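Local atomic coordinates of AAEL008620-PA odorant-binding protein (Aedes aegypti, PDB entry 5V13), a protein that binds juvenile hormone specifically in the mosquito hemolymph, as a mainly helical member of the odorant-binding protein family. Residues R24-Q28 and T154-L158; Q90-F95 and T139-H145; G199-I203 and E213-Y218. All blocks are in the same frame, centred on the assembly; numbering follows the deposited sequence.

Interaction 1. Residues R24-Q28 and T154-L158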
# COMPACT_ATOMS: atom_id res chain seq x y z
N ARG B 24 6.34 8.47 15.85
CA ARG B 24 6.90 8.84 14.56
C ARG B 24 6.58 7.77 13.52
O ARG B 24 6.84 6.58 13.75
CB ARG B 24 8.42 9.02 14.67
CG ARG B 24 8.88 10.07 15.73
CD ARG B 24 8.39 11.49 15.41
NE ARG B 24 7.06 11.81 15.92
CZ ARG B 24 6.53 13.03 15.91
NH1 ARG B 24 7.23 14.05 15.41
NH2 ARG B 24 5.33 13.26 16.41
N THR B 25 6.04 8.19 12.39
CA THR B 25 5.83 7.31 11.24
C THR B 25 7.15 7.07 10.51
O THR B 25 8.13 7.77 10.74
CB THR B 25 4.85 7.94 10.27
OG1 THR B 25 5.45 9.10 9.69
CG2 THR B 25 3.56 8.32 10.99
N PRO B 26 7.19 6.09 9.59
CA PRO B 26 8.39 5.95 8.74
C PRO B 26 8.60 7.13 7.82
O PRO B 26 9.74 7.36 7.40
CB PRO B 26 8.11 4.65 7.96
CG PRO B 26 6.63 4.41 8.08
CD PRO B 26 6.25 4.97 9.42
N GLU B 27 7.56 7.90 7.49
CA GLU B 27 7.80 9.14 6.75
C GLU B 27 8.59 10.12 7.60
O GLU B 27 9.54 10.75 7.13
CB GLU B 27 6.48 9.76 6.30
CG GLU B 27 6.61 11.04 5.44
CD GLU B 27 6.91 12.32 6.24
OE1 GLU B 27 7.59 13.24 5.69
OE2 GLU B 27 6.42 12.42 7.40
N GLN B 28 8.22 10.24 8.88
CA GLN B 28 8.88 11.19 9.76
C GLN B 28 10.32 10.77 10.09
O GLN B 28 11.23 11.61 10.10
CB GLN B 28 8.03 11.36 11.03
CG GLN B 28 6.77 12.20 10.76
CD GLN B 28 5.83 12.25 11.95
OE1 GLN B 28 5.56 11.22 12.57
NE2 GLN B 28 5.33 13.43 12.25
N THR B 154 4.29 -2.14 9.03
CA THR B 154 4.20 -0.75 9.47
C THR B 154 3.41 0.10 8.48
O THR B 154 2.54 0.88 8.88
CB THR B 154 5.62 -0.20 9.66
OG1 THR B 154 6.28 -0.93 10.70
CG2 THR B 154 5.58 1.29 10.00
N TYR B 155 3.72 -0.00 7.18
CA TYR B 155 3.01 0.85 6.23
C TYR B 155 1.57 0.38 6.00
O TYR B 155 0.71 1.20 5.65
CB TYR B 155 3.77 0.93 4.90
CG TYR B 155 4.83 2.03 4.84
CD1 TYR B 155 4.47 3.36 4.59
CD2 TYR B 155 6.18 1.74 5.02
CE1 TYR B 155 5.44 4.37 4.51
CE2 TYR B 155 7.15 2.75 4.97
CZ TYR B 155 6.77 4.06 4.71
OH TYR B 155 7.74 5.06 4.65
N ALA B 156 1.28 -0.91 6.19
CA ALA B 156 -0.10 -1.34 6.02
C ALA B 156 -0.98 -0.98 7.22
O ALA B 156 -2.16 -0.65 7.04
CB ALA B 156 -0.16 -2.84 5.75
N LYS B 157 -0.42 -1.01 8.44
CA LYS B 157 -1.17 -0.58 9.62
C LYS B 157 -1.50 0.90 9.55
O LYS B 157 -2.57 1.32 9.98
CB LYS B 157 -0.37 -0.90 10.88
CG LYS B 157 -1.07 -0.56 12.19
CD LYS B 157 -0.15 -0.73 13.41
CE LYS B 157 0.89 0.40 13.51
NZ LYS B 157 1.68 0.36 14.79
N LEU B 158 -0.59 1.70 9.02
CA LEU B 158 -0.86 3.12 8.84
C LEU B 158 -1.67 3.40 7.57
O LEU B 158 -2.41 4.39 7.54
CB LEU B 158 0.46 3.90 8.80
CG LEU B 158 1.32 3.82 10.06
CD1 LEU B 158 2.69 4.49 9.84
CD2 LEU B 158 0.59 4.47 11.25
O HOH W 1 10.43 4.97 5.35
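The capped N-terminal end of helix 26-38 rests on the last turn of helix 151-158 through P26, which follows the N-cap residue T25 and packs against T154, Y155 and L158. The proline ring lies over one face of the Y155 phenol, with CG of P26 3.7 Å from the ring centroid and displaced toward the hydroxyl end, 3.4 Å from CZ of Y155. Its CD meets the methyl CD1 of L158 at 3.6 Å and CG2 of T154 at 3.8 Å. Water 1 closes the polar rim of this packing: it lies in the plane of the Y155 ring, 2.8 Å from Y155 OH, and donates to P26 O. T25 and Q28 form a capping box. OG1 of T25, held between backbone N and carbonyl carbon (chi1 68°), accepts from Q28 N at 3.1 Å, and OE1 of Q28 takes T25 N on an in-plane lone pair. That torsion leaves the methyl CG2 of T25 to touch CD1 of L158. Around the contact, T154 and K157 lean on F94 of helix 84-94, H145 borders P26, and A156 and K157 pack on the second subunit.

Interaction 2. Residues Q90-F95 and T139-H145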
# COMPACT_ATOMS: atom_id res chain seq x y z
N GLN B 90 6.66 5.46 21.57
CA GLN B 90 7.16 4.87 20.33
C GLN B 90 7.31 3.36 20.46
O GLN B 90 6.95 2.61 19.54
CB GLN B 90 8.51 5.48 19.94
CG GLN B 90 9.00 5.10 18.54
CD GLN B 90 8.32 5.93 17.45
OE1 GLN B 90 7.83 7.02 17.71
NE2 GLN B 90 8.28 5.40 16.22
N ALA B 91 7.84 2.89 21.59
CA ALA B 91 8.02 1.45 21.77
C ALA B 91 6.68 0.74 21.86
O ALA B 91 6.51 -0.35 21.30
CB ALA B 91 8.84 1.18 23.03
N GLU B 92 5.70 1.34 22.53
CA GLU B 92 4.39 0.71 22.64
C GLU B 92 3.72 0.55 21.27
O GLU B 92 3.00 -0.42 21.04
CB GLU B 92 3.50 1.52 23.58
CG GLU B 92 3.95 1.44 25.03
CD GLU B 92 3.15 2.34 25.98
OE1 GLU B 92 3.24 2.14 27.21
OE2 GLU B 92 2.46 3.26 25.49
N SER B 93 3.97 1.48 20.35
CA SER B 93 3.34 1.42 19.04
C SER B 93 4.07 0.47 18.09
O SER B 93 3.42 -0.18 17.26
CB SER B 93 3.25 2.82 18.43
OG SER B 93 2.75 2.75 17.10
N PHE B 94 5.40 0.39 18.17
CA PHE B 94 6.18 -0.21 17.09
C PHE B 94 7.18 -1.29 17.50
O PHE B 94 7.91 -1.77 16.63
CB PHE B 94 6.94 0.86 16.30
CG PHE B 94 6.04 1.75 15.45
CD1 PHE B 94 5.29 1.22 14.41
CD2 PHE B 94 5.98 3.12 15.69
CE1 PHE B 94 4.46 2.04 13.65
CE2 PHE B 94 5.18 3.94 14.92
CZ PHE B 94 4.41 3.40 13.89
N PHE B 95 7.27 -1.67 18.77
CA PHE B 95 8.17 -2.75 19.17
C PHE B 95 7.36 -3.92 19.69
O PHE B 95 6.83 -3.87 20.81
CB PHE B 95 9.19 -2.28 20.22
CG PHE B 95 10.18 -3.35 20.58
CD1 PHE B 95 11.22 -3.65 19.71
CD2 PHE B 95 10.07 -4.05 21.76
CE1 PHE B 95 12.14 -4.65 20.03
CE2 PHE B 95 10.98 -5.04 22.09
CZ PHE B 95 12.02 -5.34 21.22
N THR B 139 16.35 -2.26 20.43
CA THR B 139 14.94 -1.90 20.57
C THR B 139 14.66 -0.54 19.94
O THR B 139 13.67 -0.38 19.21
CB THR B 139 14.55 -1.90 22.05
OG1 THR B 139 14.69 -3.22 22.59
CG2 THR B 139 13.11 -1.43 22.25
N ILE B 140 15.53 0.45 20.18
CA ILE B 140 15.37 1.78 19.59
C ILE B 140 15.42 1.70 18.07
O ILE B 140 14.59 2.30 17.37
CB ILE B 140 16.47 2.72 20.14
CG1 ILE B 140 16.30 2.91 21.64
CG2 ILE B 140 16.50 4.05 19.36
CD1 ILE B 140 17.58 3.49 22.32
N LEU B 141 16.42 1.01 17.54
CA LEU B 141 16.52 0.82 16.09
C LEU B 141 15.21 0.32 15.51
O LEU B 141 14.68 0.88 14.54
CB LEU B 141 17.66 -0.17 15.79
CG LEU B 141 18.10 -0.58 14.38
CD1 LEU B 141 19.45 -1.28 14.49
CD2 LEU B 141 17.09 -1.50 13.66
N ARG B 142 14.65 -0.72 16.12
CA ARG B 142 13.46 -1.33 15.53
C ARG B 142 12.24 -0.42 15.63
O ARG B 142 11.48 -0.30 14.66
CB ARG B 142 13.21 -2.68 16.21
CG ARG B 142 12.23 -3.52 15.47
CD ARG B 142 12.53 -4.99 15.65
NE ARG B 142 11.79 -5.76 14.66
CZ ARG B 142 11.89 -7.07 14.49
NH1 ARG B 142 12.71 -7.78 15.26
NH2 ARG B 142 11.17 -7.66 13.56
N MET B 143 12.04 0.25 16.77
CA MET B 143 10.81 1.02 16.97
C MET B 143 10.80 2.31 16.16
O MET B 143 9.73 2.88 15.96
CB MET B 143 10.58 1.33 18.46
CG MET B 143 11.58 2.34 19.07
SD MET B 143 11.52 2.19 20.88
CE MET B 143 12.27 3.73 21.46
N PHE B 144 11.97 2.79 15.74
CA PHE B 144 12.09 3.93 14.84
C PHE B 144 12.35 3.50 13.39
O PHE B 144 13.00 4.23 12.63
CB PHE B 144 13.19 4.88 15.33
CG PHE B 144 12.80 5.67 16.55
CD1 PHE B 144 11.84 6.68 16.47
CD2 PHE B 144 13.39 5.41 17.78
CE1 PHE B 144 11.47 7.42 17.59
CE2 PHE B 144 13.04 6.16 18.92
CZ PHE B 144 12.07 7.16 18.82
N HIS B 145 11.87 2.32 13.01
CA HIS B 145 11.74 1.90 11.62
C HIS B 145 13.08 1.60 10.96
O HIS B 145 13.21 1.68 9.73
CB HIS B 145 10.95 2.94 10.82
CG HIS B 145 9.71 3.37 11.54
ND1 HIS B 145 8.77 2.47 11.99
CD2 HIS B 145 9.29 4.59 11.95
CE1 HIS B 145 7.81 3.12 12.62
NE2 HIS B 145 8.10 4.41 12.60
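Helices 84-94 and 137-143 meet near their C-terminal ends, their local axes 9.5 Å apart and inclined at 61°, with the CA atoms of F94 and M143 only 4.8 Å from each other. M143 lies at the centre: its carbonyl O accepts a nearly straight bond from NE2 of Q90 (2.9 Å, 169° at the hydrogen). M143 O lies in the amide plane of Q90, while the donor is tilted from the carbonyl plane; SD of M143 lies 3.6 Å from CB of A91. The bent Q90 chain also lays CG over one face of the F144 ring, 3.8 Å from its centroid, with amide and ring nearly parallel. F144 and I140 touch the bound hormone. H145, the C-prime residue of the Schellman motif ending helix 137-143, turns its imidazole edge onto F94 in a T-shaped pair: CE1 of H145 stands over the centre of one phenyl face, while S93 OG lies over the other. F95 has CG anti to its backbone N (chi1 -176°), so that CG2 of T139 lies over the centre of one phenyl face. Q90 and H145 both bond to the R24 backbone. Helix 99-113 covers A91 and T139, helix 26-38 borders F144 and H145, and T154 of helix 151-158 touches F94 and H145.

Interaction 3. Residues G199-I203 and E213-Y218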
# COMPACT_ATOMS: atom_id res chain seq x y z
N GLY B 199 3.60 18.89 5.54
CA GLY B 199 4.41 17.91 4.84
C GLY B 199 5.68 18.52 4.26
O GLY B 199 6.75 17.89 4.29
N PHE B 200 5.58 19.74 3.72
CA PHE B 200 6.74 20.48 3.23
C PHE B 200 7.61 21.03 4.36
O PHE B 200 8.71 21.53 4.09
CB PHE B 200 6.29 21.66 2.34
CG PHE B 200 5.71 21.26 0.98
CD1 PHE B 200 5.57 19.93 0.62
CD2 PHE B 200 5.33 22.25 0.06
CE1 PHE B 200 5.05 19.56 -0.64
CE2 PHE B 200 4.80 21.90 -1.20
CZ PHE B 200 4.66 20.56 -1.55
N ARG B 201 7.13 20.96 5.61
CA ARG B 201 7.75 21.65 6.76
C ARG B 201 7.83 23.16 6.56
O ARG B 201 8.69 23.83 7.15
CB ARG B 201 9.14 21.07 7.08
CG ARG B 201 9.11 19.78 7.93
CD ARG B 201 8.53 18.57 7.16
NE ARG B 201 8.66 17.30 7.89
CZ ARG B 201 8.22 16.12 7.46
NH1 ARG B 201 7.61 16.02 6.27
NH2 ARG B 201 8.40 15.03 8.20
N TRP B 202 6.92 23.72 5.74
CA TRP B 202 6.73 25.17 5.73
C TRP B 202 6.03 25.63 7.01
O TRP B 202 6.25 26.76 7.47
CB TRP B 202 5.90 25.61 4.52
CG TRP B 202 6.58 25.49 3.20
CD1 TRP B 202 7.78 24.90 2.95
CD2 TRP B 202 6.10 25.99 1.95
NE1 TRP B 202 8.07 24.99 1.61
CE2 TRP B 202 7.06 25.66 0.97
CE3 TRP B 202 4.95 26.69 1.55
CZ2 TRP B 202 6.91 26.00 -0.37
CZ3 TRP B 202 4.80 27.02 0.21
CH2 TRP B 202 5.78 26.69 -0.73
N ILE B 203 5.18 24.79 7.58
CA ILE B 203 4.61 24.97 8.91
C ILE B 203 5.14 23.85 9.79
O ILE B 203 5.05 22.68 9.41
CB ILE B 203 3.07 24.97 8.88
CG1 ILE B 203 2.56 26.23 8.16
CG2 ILE B 203 2.49 24.88 10.31
CD1 ILE B 203 1.05 26.31 8.05
N GLU B 213 12.75 27.29 5.26
CA GLU B 213 12.31 26.22 4.35
C GLU B 213 11.58 26.79 3.14
O GLU B 213 11.81 26.35 2.00
CB GLU B 213 11.41 25.24 5.10
CG GLU B 213 11.16 23.91 4.36
CD GLU B 213 12.40 23.00 4.32
OE1 GLU B 213 13.33 23.20 5.14
OE2 GLU B 213 12.44 22.08 3.48
N ILE B 214 10.69 27.77 3.36
CA ILE B 214 9.98 28.41 2.25
C ILE B 214 10.98 29.07 1.31
O ILE B 214 10.91 28.89 0.08
CB ILE B 214 8.96 29.43 2.78
CG1 ILE B 214 7.91 28.74 3.66
CG2 ILE B 214 8.29 30.16 1.60
CD1 ILE B 214 7.09 29.69 4.56
N ARG B 215 11.90 29.88 1.85
CA ARG B 215 12.89 30.53 1.00
C ARG B 215 13.71 29.51 0.21
O ARG B 215 13.92 29.67 -1.00
CB ARG B 215 13.80 31.44 1.83
CG ARG B 215 14.86 32.16 1.01
CD ARG B 215 15.65 33.15 1.86
NE ARG B 215 16.34 32.48 2.96
CZ ARG B 215 16.00 32.59 4.24
NH1 ARG B 215 14.98 33.37 4.60
NH2 ARG B 215 16.68 31.93 5.17
N ARG B 216 14.15 28.44 0.87
CA ARG B 216 14.90 27.38 0.21
C ARG B 216 14.14 26.81 -0.99
O ARG B 216 14.69 26.65 -2.08
CB ARG B 216 15.22 26.30 1.24
CG ARG B 216 15.80 24.99 0.74
CD ARG B 216 15.99 24.05 1.94
NE ARG B 216 15.61 22.67 1.66
CZ ARG B 216 16.47 21.65 1.61
NH1 ARG B 216 17.76 21.85 1.85
NH2 ARG B 216 16.03 20.43 1.34
N ASP B 217 12.84 26.52 -0.81
CA ASP B 217 12.06 25.96 -1.91
C ASP B 217 11.80 26.98 -3.00
O ASP B 217 11.78 26.64 -4.19
CB ASP B 217 10.75 25.38 -1.37
CG ASP B 217 10.97 24.08 -0.62
OD1 ASP B 217 12.07 23.50 -0.78
OD2 ASP B 217 10.05 23.63 0.10
N TYR B 218 11.58 28.25 -2.63
CA TYR B 218 11.43 29.28 -3.65
C TYR B 218 12.70 29.40 -4.49
O TYR B 218 12.64 29.43 -5.72
CB TYR B 218 11.07 30.63 -3.02
CG TYR B 218 9.58 30.92 -3.04
CD1 TYR B 218 8.71 30.24 -2.19
CD2 TYR B 218 9.04 31.86 -3.92
CE1 TYR B 218 7.35 30.48 -2.21
CE2 TYR B 218 7.67 32.11 -3.95
CZ TYR B 218 6.83 31.42 -3.08
OH TYR B 218 5.47 31.65 -3.09
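The segment G199-I203 leaves the end of helix 190-199 in an irregular turn, R201 having positive phi, and passes alongside helix 211-220 so that the CA atoms of W202 and I214 come within 5.8 Å. W202 carries the contact. CG1 of I214 lies over one face of the indole, 3.8 Å from the centroid of the five-membered ring, and CD2 of F200 comes over the opposite face near its rim, so the ring is held between the two. Along its edge the indole N-H is used: NE1 of W202 donates to OD2 of D217 at 2.8 Å and 164°, a bond that lies close to the ring plane and reaches the carboxylate oxygen on its anti side, somewhat out of the carboxylate plane. With CG anti to the carbonyl carbon (chi1 -70°), the W202 side chain carries this N-H to the helix one turn beyond E213. The aliphatic part of E213 continues the edge, its CG 3.8 Å from CD1 of W202 and 3.4 Å from the carbonyl O of F200. R261 gathers the neighbouring polar atoms, pairing through NH1 with D217 and E213 and bonding to F200 O; E213 also pairs with R35. This second partner of D217 OD2 would probably favour the charged carboxylate, while the NE1 bond, with I214 and F200 on the faces, limits rotation of the indole. V257 and L246 also pack on W202. The contact folds the link between helices 190-199 and 211-220 back onto the second helix through a buried tryptophan, in the C-terminal half of this mainly helical chain, with the R201 side chain about 14 Å from the bound hormone.

In the fold
Starting from the N terminus, interaction 1 joins the beginning of helix 26-38 to helix 151-158 and so closes a loop of 125 residues, most of them helical. Interaction 2 is nested inside that loop, bringing the ends of helices 84-94 and 137-143 together. The two touch directly: the backbone N and O of R24 meet Q90 OE1 and H145 NE2, probably as hydrogen bonds. Interaction 3 follows in series, a short loop between helices 190-199 and 211-220, on the opposite side of the chain's centre from interaction 2. Its R201 reaches back to E27 in a salt bridge, tying the C-terminal half to the first helix.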